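Local structure of decapping nuclease RAI1 (Scheffersomyces stipitis, 5BTO) at residues A31-I36 with K45-E50; K76-E81 with N212-Y217; L122-N127 with L337-A342; Y126-P131 with V362-S367. The protein removes the entire NAD cap from the 5' end of a subset of RNAs by hydrolysis, using a divalent metal cation, and stimulates the exoribonuclease RAT1. All blocks are in the same frame, centred on the assembly; numbering follows the deposited sequence.

How the contacts relate
Contacts 1 and 2 form one pair and contacts 3 and 4 another, with centres 15 Å and 12 Å apart; contacts 1 and 4 are farthest separated, at 35 Å between centres. Within the first pair, strands 27-34 and 216-225 are sheet neighbours, joined by R34 to Y214 and Q216. Within the second, Y126 and N127 are shared, and L124 packs on F364. Contact 1 closes before the others open, whereas contact 2 interleaves along the chain with contacts 3 and 4. Contacts 2, 3 and 4 thus join distant sequence regions of the PD-(D/E)XK nuclease family region, while contacts 1, 2 and 4 reach the large mixed sheet that also carries substrate-binding Y114 and E235.

Contact 1: A31-I36 with K45-E50; sequences AFARDI and KIVKDE
V47 lays both of its methyls over the small side chains and the backbone of residues 31-34 of strand 27-34, and most of the contact is made there. CG1 touches two alanines at once, 4.1 Å from CB of A31 and 4.3 Å from CB of A33. The other branch settles on the main chain between them, with CG2 4.0 Å from CA of F32. CG1 lies anti to the backbone N of V47 (chi1 168°), and this rotation sets the two methyls side by side on one face of the strand. With only a methyl on A31 and A33, the helix probably can come this close: the short axes approach to 7.9 Å and cross at 63°.

K48 adds a second, looser touch. Its chain is folded at the first two torsions, bringing CE to 4.3 Å from CB of A31, while NZ goes on to a salt bridge with E28 and a hydrogen bond to the hydroxyl of Y217. No hydrogen bond joins the two segments, though Q44, at the start of the helix, donates its NE2 to the carbonyl oxygen of A31. On the exposed side of the helix, K45 NZ is paired with D49 OD2 at 2.8 Å.

Strand 27-34 runs between strands 216-225 and 40-41 in the large mixed sheet. Helix 44-50 covers the A31 and A33 side, where V47 also touches V41 and Y217, whereas F32 points the other way, to C89 and A93 of helix 87-101, close to substrate-binding Y114.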
# COMPACT_ATOMS: atom_id res chain seq x y z
N ALA A 31 -1.62 30.02 21.22
CA ALA A 31 -2.91 29.44 21.57
C ALA A 31 -4.01 30.40 21.22
O ALA A 31 -3.77 31.58 21.00
CB ALA A 31 -2.95 29.08 23.07
N PHE A 32 -5.23 29.89 21.11
CA PHE A 32 -6.41 30.74 21.04
C PHE A 32 -7.57 30.05 21.73
O PHE A 32 -7.45 28.90 22.14
CB PHE A 32 -6.72 31.19 19.59
CG PHE A 32 -7.11 30.07 18.65
CD1 PHE A 32 -6.15 29.29 18.02
CD2 PHE A 32 -8.45 29.83 18.34
CE1 PHE A 32 -6.51 28.28 17.13
CE2 PHE A 32 -8.82 28.83 17.44
CZ PHE A 32 -7.85 28.06 16.83
N ALA A 33 -8.69 30.75 21.90
CA ALA A 33 -9.81 30.15 22.61
C ALA A 33 -11.15 30.57 22.02
O ALA A 33 -11.24 31.54 21.28
CB ALA A 33 -9.75 30.51 24.11
N ARG A 34 -12.18 29.79 22.32
CA ARG A 34 -13.54 30.20 22.05
C ARG A 34 -14.20 30.40 23.41
O ARG A 34 -14.09 29.54 24.28
CB ARG A 34 -14.28 29.14 21.23
CG ARG A 34 -15.68 29.54 20.77
CD ARG A 34 -16.27 28.51 19.81
NE ARG A 34 -16.67 27.29 20.50
CZ ARG A 34 -16.95 26.14 19.89
NH1 ARG A 34 -16.87 26.04 18.57
NH2 ARG A 34 -17.30 25.08 20.61
N ASP A 35 -14.84 31.55 23.62
CA ASP A 35 -15.41 31.84 24.94
C ASP A 35 -16.83 31.31 25.10
O ASP A 35 -17.37 30.67 24.19
CB ASP A 35 -15.30 33.33 25.31
CG ASP A 35 -16.17 34.23 24.45
OD1 ASP A 35 -17.13 33.73 23.81
OD2 ASP A 35 -15.90 35.45 24.42
N ILE A 36 -17.42 31.59 26.25
CA ILE A 36 -18.75 31.10 26.59
C ILE A 36 -19.81 31.62 25.63
O ILE A 36 -20.82 30.96 25.39
CB ILE A 36 -19.13 31.49 28.03
CG1 ILE A 36 -20.47 30.87 28.42
CG2 ILE A 36 -19.18 33.01 28.17
CD1 ILE A 36 -20.47 29.37 28.41
N LYS A 45 -1.96 36.75 26.38
CA LYS A 45 -2.08 36.94 27.82
C LYS A 45 -3.49 36.62 28.30
O LYS A 45 -3.68 35.90 29.28
CB LYS A 45 -1.69 38.36 28.22
CG LYS A 45 -1.64 38.54 29.72
CD LYS A 45 -0.95 39.85 30.08
CE LYS A 45 -0.58 39.88 31.56
NZ LYS A 45 -1.78 39.73 32.42
N ILE A 46 -4.49 37.17 27.61
CA ILE A 46 -5.89 36.93 27.94
C ILE A 46 -6.27 35.45 27.83
O ILE A 46 -6.95 34.91 28.70
CB ILE A 46 -6.83 37.78 27.08
CG1 ILE A 46 -6.60 39.27 27.34
CG2 ILE A 46 -8.29 37.42 27.35
CD1 ILE A 46 -7.53 40.18 26.57
N VAL A 47 -5.84 34.79 26.76
CA VAL A 47 -6.13 33.37 26.59
C VAL A 47 -5.58 32.57 27.76
O VAL A 47 -6.27 31.73 28.33
CB VAL A 47 -5.57 32.82 25.26
CG1 VAL A 47 -5.63 31.30 25.26
CG2 VAL A 47 -6.35 33.39 24.09
N LYS A 48 -4.33 32.83 28.12
CA LYS A 48 -3.66 32.10 29.19
C LYS A 48 -4.24 32.44 30.58
O LYS A 48 -4.34 31.56 31.43
CB LYS A 48 -2.16 32.38 29.17
CG LYS A 48 -1.46 31.90 27.90
CD LYS A 48 -1.16 30.42 27.97
CE LYS A 48 -0.69 29.88 26.62
NZ LYS A 48 -0.11 28.53 26.76
N ASP A 49 -4.63 33.69 30.78
CA ASP A 49 -5.11 34.14 32.10
C ASP A 49 -6.58 33.82 32.36
O ASP A 49 -6.99 33.71 33.52
CB ASP A 49 -4.90 35.64 32.27
CG ASP A 49 -3.44 36.02 32.47
OD1 ASP A 49 -2.60 35.11 32.60
OD2 ASP A 49 -3.15 37.24 32.51
N GLU A 50 -7.37 33.69 31.30
CA GLU A 50 -8.82 33.67 31.46
C GLU A 50 -9.52 32.47 30.84
O GLU A 50 -10.69 32.21 31.13
CB GLU A 50 -9.44 34.95 30.89
CG GLU A 50 -8.97 36.23 31.55
CD GLU A 50 -9.69 37.45 31.01
OE1 GLU A 50 -10.57 37.28 30.14
OE2 GLU A 50 -9.38 38.58 31.46

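Contact 2: K76-E81 with N212-Y217; sequences KKIPEE and NNYEQY
A single backbone bridge between K76 and N212 brings the loop 76-81 alongside the approach to strand 216-225; N212 also forms an Asx motif, its OD1 accepting from E215 N. The two chains run the same way, with K76, K77 and I78 facing N212, N213 and Y214 in turn.

The tight part is the grip on I78 and the packing round Y214. CB of I78 stands over the centre of the Y214 ring, 3.8 Å from the centroid and 12° off the normal, a CH-pi contact; CG1 continues over the same face to 3.7 Å from CE2. The long K76 chain crosses the ring at about a right angle, its CG 3.6 Å from Y214 CE1. From the N213 side, OD1 takes the I78 backbone N-H on a lone pair in the carbonyl plane, at 2.7 Å and almost straight (175°). The N213 amide can reach it because CG is tucked between its own backbone N and carbonyl carbon (chi1 70°). N213 N in turn donates to K76 O at 3.2 Å, and that same oxygen lies in plane at the Y214 ring edge. The N213 side chain is about 7 Å from those of metal-binding E186 and substrate-binding E235, while R34 takes the Y214 carbonyl and so ties the turn to strand 27-34.

Toward solvent the packing slackens. K77 points away, its NZ paired with E179. Here a water sits between the chains, in the plane of the ring, 2.8 Å from Y214 OH and giving a proton to K77 O at 3.3 Å.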
# COMPACT_ATOMS: atom_id res chain seq x y z
N LYS A 76 -25.71 23.72 27.94
CA LYS A 76 -25.66 24.71 26.88
C LYS A 76 -24.81 24.18 25.73
O LYS A 76 -23.59 24.28 25.74
CB LYS A 76 -25.10 26.04 27.40
CG LYS A 76 -25.05 27.14 26.36
CD LYS A 76 -25.21 28.51 27.01
CE LYS A 76 -24.17 28.74 28.08
NZ LYS A 76 -24.42 30.02 28.81
N LYS A 77 -25.49 23.59 24.75
CA LYS A 77 -24.84 22.86 23.67
C LYS A 77 -24.82 23.69 22.40
O LYS A 77 -25.86 24.09 21.88
CB LYS A 77 -25.56 21.53 23.44
CG LYS A 77 -24.99 20.66 22.33
CD LYS A 77 -25.82 19.39 22.17
CE LYS A 77 -25.42 18.61 20.92
NZ LYS A 77 -24.03 18.10 21.00
N ILE A 78 -23.62 23.94 21.89
CA ILE A 78 -23.45 24.71 20.67
C ILE A 78 -23.95 23.90 19.48
O ILE A 78 -23.68 22.70 19.39
CB ILE A 78 -21.98 25.12 20.48
CG1 ILE A 78 -21.83 26.18 19.39
CG2 ILE A 78 -21.11 23.89 20.19
CD1 ILE A 78 -20.42 26.72 19.27
N PRO A 79 -24.70 24.54 18.56
CA PRO A 79 -25.24 23.84 17.39
C PRO A 79 -24.12 23.22 16.56
O PRO A 79 -23.17 23.90 16.20
CB PRO A 79 -25.93 24.97 16.60
CG PRO A 79 -26.23 26.01 17.62
CD PRO A 79 -25.10 25.96 18.60
N GLU A 80 -24.24 21.92 16.28
CA GLU A 80 -23.15 21.17 15.66
C GLU A 80 -22.71 21.75 14.31
O GLU A 80 -21.59 21.50 13.86
CB GLU A 80 -23.51 19.69 15.54
CG GLU A 80 -22.32 18.76 15.31
CD GLU A 80 -21.31 18.79 16.45
OE1 GLU A 80 -21.55 19.50 17.46
OE2 GLU A 80 -20.28 18.09 16.35
N GLU A 81 -23.58 22.51 13.67
CA GLU A 81 -23.24 23.18 12.41
C GLU A 81 -22.53 24.50 12.66
O GLU A 81 -22.16 25.21 11.73
CB GLU A 81 -24.49 23.38 11.55
CG GLU A 81 -25.68 23.93 12.30
CD GLU A 81 -26.99 23.50 11.67
OE1 GLU A 81 -26.96 22.62 10.78
OE2 GLU A 81 -28.05 24.04 12.06
N ASN A 212 -21.29 23.59 29.64
CA ASN A 212 -21.40 24.04 28.26
C ASN A 212 -20.28 23.48 27.39
O ASN A 212 -19.24 23.04 27.89
CB ASN A 212 -21.38 25.57 28.18
CG ASN A 212 -19.97 26.15 28.28
OD1 ASN A 212 -19.25 26.23 27.29
ND2 ASN A 212 -19.58 26.55 29.49
N ASN A 213 -20.49 23.49 26.07
CA ASN A 213 -19.43 23.07 25.16
C ASN A 213 -19.02 24.19 24.20
O ASN A 213 -18.38 23.94 23.18
CB ASN A 213 -19.80 21.79 24.40
CG ASN A 213 -20.90 22.00 23.39
OD1 ASN A 213 -21.48 23.08 23.29
ND2 ASN A 213 -21.19 20.96 22.62
N TYR A 214 -19.38 25.42 24.55
CA TYR A 214 -18.92 26.60 23.82
C TYR A 214 -17.45 26.86 24.10
O TYR A 214 -16.67 27.14 23.18
CB TYR A 214 -19.73 27.83 24.21
CG TYR A 214 -21.04 27.95 23.49
CD1 TYR A 214 -22.14 27.19 23.87
CD2 TYR A 214 -21.20 28.83 22.43
CE1 TYR A 214 -23.35 27.29 23.22
CE2 TYR A 214 -22.41 28.95 21.76
CZ TYR A 214 -23.48 28.18 22.16
OH TYR A 214 -24.68 28.29 21.50
N GLU A 215 -17.07 26.78 25.37
CA GLU A 215 -15.72 27.14 25.78
C GLU A 215 -14.70 26.11 25.32
O GLU A 215 -14.82 24.92 25.60
CB GLU A 215 -15.65 27.31 27.30
CG GLU A 215 -16.41 28.52 27.82
CD GLU A 215 -16.43 28.59 29.33
OE1 GLU A 215 -16.85 27.60 29.97
OE2 GLU A 215 -16.01 29.63 29.88
N GLN A 216 -13.69 26.60 24.60
CA GLN A 216 -12.60 25.76 24.11
C GLN A 216 -11.27 26.48 24.26
O GLN A 216 -11.17 27.67 23.95
CB GLN A 216 -12.79 25.43 22.63
CG GLN A 216 -13.97 24.54 22.31
CD GLN A 216 -14.01 24.19 20.84
OE1 GLN A 216 -13.48 24.92 20.00
NE2 GLN A 216 -14.64 23.07 20.52
N TYR A 217 -10.26 25.75 24.71
CA TYR A 217 -8.89 26.27 24.76
C TYR A 217 -8.07 25.50 23.73
O TYR A 217 -8.02 24.26 23.77
CB TYR A 217 -8.31 26.08 26.17
CG TYR A 217 -6.84 26.47 26.29
CD1 TYR A 217 -6.45 27.80 26.27
CD2 TYR A 217 -5.86 25.50 26.45
CE1 TYR A 217 -5.12 28.15 26.38
CE2 TYR A 217 -4.53 25.85 26.58
CZ TYR A 217 -4.16 27.17 26.54
OH TYR A 217 -2.84 27.52 26.67
O HOH W 1 -27.05 27.12 22.30

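Contact 3: L122-N127 with L337-A342; sequences LALPYN and LKWYGA
Helix 115-123, which begins with substrate-binding R115, leads into a short 3-10 segment at L124 and P125, and here L122, L124 and P125 meet W339 and Y340 of helix 333-350. The proline does the closest touching: its CD and CG both come to 3.5 Å from CD1 of W339, at the pyrrole end of the indole. L124 follows along the same ring system, with CB 3.9 Å from NE1 and CD2 4.0 Å from CZ2. W339 holds its CG anti to the backbone N (chi1 156°), which carries the indole across to these two residues; F371 meets it edge-to-face, and NE1 makes a weak bond to L121 O. Beside this, L122 pushes CD1 to 3.7 Å from CB of Y340, and the same CD1 lies 3.7 Å from the backbone N of L337.

With a serine in place of W339, L124 and P125 would probably face a gap, and F371 would lose its ring partner. Across the contact every touch is van der Waals. A123 O takes Y126 N and N127 ND2 from opposite faces of its plane, and N127 OD1 goes to K278. The end of helix 115-123 with its 3-10 extension is therefore joined to helix 333-350 by shape and burial rather than by directed bonds.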
# COMPACT_ATOMS: atom_id res chain seq x y z
N LEU A 122 -4.17 8.63 11.68
CA LEU A 122 -3.33 7.77 12.49
C LEU A 122 -4.11 6.53 12.97
O LEU A 122 -3.55 5.43 13.04
CB LEU A 122 -2.79 8.56 13.70
CG LEU A 122 -1.95 7.90 14.78
CD1 LEU A 122 -0.74 7.17 14.23
CD2 LEU A 122 -1.49 8.96 15.81
N ALA A 123 -5.39 6.72 13.27
CA ALA A 123 -6.19 5.65 13.86
C ALA A 123 -6.87 4.78 12.81
O ALA A 123 -7.49 3.77 13.15
CB ALA A 123 -7.24 6.24 14.80
N LEU A 124 -6.75 5.17 11.55
CA LEU A 124 -7.47 4.51 10.44
C LEU A 124 -7.31 2.98 10.34
O LEU A 124 -8.30 2.28 10.12
CB LEU A 124 -7.11 5.21 9.10
CG LEU A 124 -7.79 4.72 7.81
CD1 LEU A 124 -7.90 5.86 6.79
CD2 LEU A 124 -7.05 3.52 7.20
N PRO A 125 -6.08 2.45 10.50
CA PRO A 125 -5.91 1.00 10.31
C PRO A 125 -6.81 0.16 11.22
O PRO A 125 -7.10 -1.00 10.90
CB PRO A 125 -4.45 0.77 10.70
CG PRO A 125 -3.78 2.07 10.39
CD PRO A 125 -4.80 3.13 10.73
N TYR A 126 -7.24 0.73 12.35
CA TYR A 126 -8.02 -0.03 13.33
C TYR A 126 -9.45 0.51 13.43
O TYR A 126 -10.21 0.16 14.34
CB TYR A 126 -7.30 -0.06 14.69
CG TYR A 126 -5.92 -0.65 14.52
CD1 TYR A 126 -5.75 -1.97 14.09
CD2 TYR A 126 -4.78 0.13 14.71
CE1 TYR A 126 -4.49 -2.50 13.89
CE2 TYR A 126 -3.51 -0.41 14.51
CZ TYR A 126 -3.38 -1.72 14.10
OH TYR A 126 -2.12 -2.25 13.90
N ASN A 127 -9.80 1.32 12.44
CA ASN A 127 -11.13 1.91 12.35
C ASN A 127 -11.61 1.93 10.90
O ASN A 127 -11.96 2.98 10.36
CB ASN A 127 -11.12 3.32 12.94
CG ASN A 127 -10.99 3.29 14.44
OD1 ASN A 127 -11.96 3.05 15.15
ND2 ASN A 127 -9.77 3.49 14.94
N LEU A 337 1.55 4.29 13.68
CA LEU A 337 2.48 5.40 13.43
C LEU A 337 3.22 5.26 12.10
O LEU A 337 3.46 6.26 11.41
CB LEU A 337 3.47 5.55 14.59
CG LEU A 337 4.29 6.84 14.60
CD1 LEU A 337 3.36 8.06 14.68
CD2 LEU A 337 5.27 6.83 15.78
N LYS A 338 3.58 4.04 11.74
CA LYS A 338 4.21 3.80 10.44
C LYS A 338 3.25 4.08 9.28
O LYS A 338 3.65 4.61 8.24
CB LYS A 338 4.76 2.36 10.35
CG LYS A 338 5.95 2.08 11.27
CD LYS A 338 6.30 0.60 11.24
CE LYS A 338 7.32 0.24 12.30
NZ LYS A 338 7.56 -1.23 12.37
N TRP A 339 1.98 3.71 9.44
CA TRP A 339 0.96 4.07 8.45
C TRP A 339 0.84 5.60 8.33
O TRP A 339 0.81 6.17 7.24
CB TRP A 339 -0.39 3.44 8.80
CG TRP A 339 -1.58 4.17 8.23
CD1 TRP A 339 -2.46 4.97 8.90
CD2 TRP A 339 -2.00 4.17 6.85
NE1 TRP A 339 -3.41 5.46 8.04
CE2 TRP A 339 -3.16 4.99 6.78
CE3 TRP A 339 -1.53 3.56 5.69
CZ2 TRP A 339 -3.84 5.21 5.59
CZ3 TRP A 339 -2.21 3.77 4.50
CH2 TRP A 339 -3.36 4.60 4.46
N TYR A 340 0.75 6.27 9.47
CA TYR A 340 0.59 7.71 9.45
C TYR A 340 1.78 8.37 8.75
O TYR A 340 1.61 9.30 7.95
CB TYR A 340 0.46 8.20 10.90
CG TYR A 340 0.35 9.69 11.05
CD1 TYR A 340 -0.74 10.38 10.53
CD2 TYR A 340 1.31 10.40 11.76
CE1 TYR A 340 -0.86 11.77 10.69
CE2 TYR A 340 1.20 11.76 11.93
CZ TYR A 340 0.12 12.44 11.39
OH TYR A 340 0.01 13.79 11.57
N GLY A 341 2.98 7.88 9.03
CA GLY A 341 4.17 8.42 8.39
C GLY A 341 4.10 8.21 6.88
O GLY A 341 4.52 9.07 6.10
N ALA A 342 3.56 7.07 6.46
CA ALA A 342 3.44 6.79 5.03
C ALA A 342 2.48 7.76 4.35
O ALA A 342 2.73 8.25 3.24
CB ALA A 342 2.99 5.32 4.78

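Contact 4: Y126-P131 with V362-S367; sequences YNLNDP and VSFDPS
F364, near the end of strand 359-365, leans its ring against the type I turn N127-D130 that leads into the neighbouring antiparallel strand 132-139 of the large mixed sheet. From CB onward its side chain is covered by L124, whose CD1 lies 3.6 Å from CG of F364. Farther out the ring edge meets two carbonyls of the turn: CD2 is 3.3 Å from D130 O, and CE2 is 3.4 Å from L128 O. Both oxygens lie near the ring plane, so they face the slightly positive aromatic hydrogens. At the tip, CZ reaches CD2 of L128 at 4.0 Å. CG anti to the backbone N (chi1 172°) directs the ring to the turn, while P366 N lies over one face toward the rim.

A glycine at F364 would probably leave the L128 and D130 carbonyls without their aromatic edge and open a gap between L124 and the turn. P366 also packs on the turn, its CG 3.5 Å from N129 O and from P131 N. D365 OD1 accepts from S367 N, an Asx turn that spans P366. One water bridges the two chains, donating to L128 O at 2.8 Å and to P366 O at 2.7 Å.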
# COMPACT_ATOMS: atom_id res chain seq x y z
N TYR A 126 -7.24 0.73 12.35
CA TYR A 126 -8.02 -0.03 13.33
C TYR A 126 -9.45 0.51 13.43
O TYR A 126 -10.21 0.16 14.34
CB TYR A 126 -7.30 -0.06 14.69
CG TYR A 126 -5.92 -0.65 14.52
CD1 TYR A 126 -5.75 -1.97 14.09
CD2 TYR A 126 -4.78 0.13 14.71
CE1 TYR A 126 -4.49 -2.50 13.89
CE2 TYR A 126 -3.51 -0.41 14.51
CZ TYR A 126 -3.38 -1.72 14.10
OH TYR A 126 -2.12 -2.25 13.90
N ASN A 127 -9.80 1.32 12.44
CA ASN A 127 -11.13 1.91 12.35
C ASN A 127 -11.61 1.93 10.90
O ASN A 127 -11.96 2.98 10.36
CB ASN A 127 -11.12 3.32 12.94
CG ASN A 127 -10.99 3.29 14.44
OD1 ASN A 127 -11.96 3.05 15.15
ND2 ASN A 127 -9.77 3.49 14.94
N LEU A 128 -11.63 0.76 10.29
CA LEU A 128 -11.82 0.68 8.84
C LEU A 128 -13.25 0.95 8.38
O LEU A 128 -13.52 0.99 7.18
CB LEU A 128 -11.32 -0.66 8.29
CG LEU A 128 -9.82 -0.91 8.46
CD1 LEU A 128 -9.47 -2.37 8.22
CD2 LEU A 128 -9.02 -0.00 7.54
N ASN A 129 -14.17 1.13 9.32
CA ASN A 129 -15.55 1.44 8.96
C ASN A 129 -15.84 2.93 8.99
O ASN A 129 -16.94 3.35 8.63
CB ASN A 129 -16.52 0.71 9.88
CG ASN A 129 -16.38 -0.80 9.78
OD1 ASN A 129 -16.25 -1.35 8.68
ND2 ASN A 129 -16.40 -1.47 10.92
N ASP A 130 -14.86 3.74 9.40
CA ASP A 130 -15.05 5.18 9.53
C ASP A 130 -14.52 5.90 8.30
O ASP A 130 -13.34 5.78 7.97
CB ASP A 130 -14.34 5.73 10.78
CG ASP A 130 -14.90 5.18 12.08
OD1 ASP A 130 -16.05 4.68 12.09
OD2 ASP A 130 -14.19 5.26 13.11
N PRO A 131 -15.39 6.66 7.62
CA PRO A 131 -14.93 7.43 6.45
C PRO A 131 -14.03 8.60 6.85
O PRO A 131 -14.12 9.11 7.97
CB PRO A 131 -16.24 7.97 5.86
CG PRO A 131 -17.19 8.01 7.02
CD PRO A 131 -16.83 6.81 7.85
N VAL A 362 -8.55 14.22 -0.17
CA VAL A 362 -8.03 12.96 0.36
C VAL A 362 -9.22 12.23 0.96
O VAL A 362 -9.95 12.79 1.77
CB VAL A 362 -6.96 13.20 1.46
CG1 VAL A 362 -6.53 11.87 2.09
CG2 VAL A 362 -5.77 13.94 0.89
N SER A 363 -9.44 10.99 0.54
CA SER A 363 -10.63 10.27 0.98
C SER A 363 -10.33 8.82 1.31
O SER A 363 -9.64 8.12 0.56
CB SER A 363 -11.72 10.33 -0.11
OG SER A 363 -12.89 9.66 0.31
N PHE A 364 -10.86 8.37 2.44
CA PHE A 364 -10.93 6.95 2.71
C PHE A 364 -12.37 6.50 2.64
O PHE A 364 -13.23 7.03 3.35
CB PHE A 364 -10.33 6.58 4.07
CG PHE A 364 -10.56 5.14 4.44
CD1 PHE A 364 -9.88 4.13 3.79
CD2 PHE A 364 -11.46 4.79 5.44
CE1 PHE A 364 -10.10 2.80 4.12
CE2 PHE A 364 -11.68 3.47 5.77
CZ PHE A 364 -10.99 2.47 5.12
N ASP A 365 -12.63 5.53 1.76
CA ASP A 365 -13.97 4.99 1.54
C ASP A 365 -14.10 3.61 2.18
O ASP A 365 -13.50 2.64 1.71
CB ASP A 365 -14.25 4.90 0.04
CG ASP A 365 -15.57 4.24 -0.28
OD1 ASP A 365 -16.48 4.25 0.58
OD2 ASP A 365 -15.71 3.70 -1.39
N PRO A 366 -14.87 3.51 3.27
CA PRO A 366 -14.97 2.23 3.97
C PRO A 366 -15.58 1.11 3.13
O PRO A 366 -15.22 -0.06 3.32
CB PRO A 366 -15.89 2.55 5.15
CG PRO A 366 -15.76 4.01 5.36
CD PRO A 366 -15.53 4.60 4.00
N SER A 367 -16.50 1.44 2.23
CA SER A 367 -17.19 0.41 1.46
C SER A 367 -16.23 -0.33 0.54
O SER A 367 -16.38 -1.54 0.33
CB SER A 367 -18.38 0.99 0.69
OG SER A 367 -17.96 1.81 -0.40
O HOH W 2 -14.46 -1.15 5.68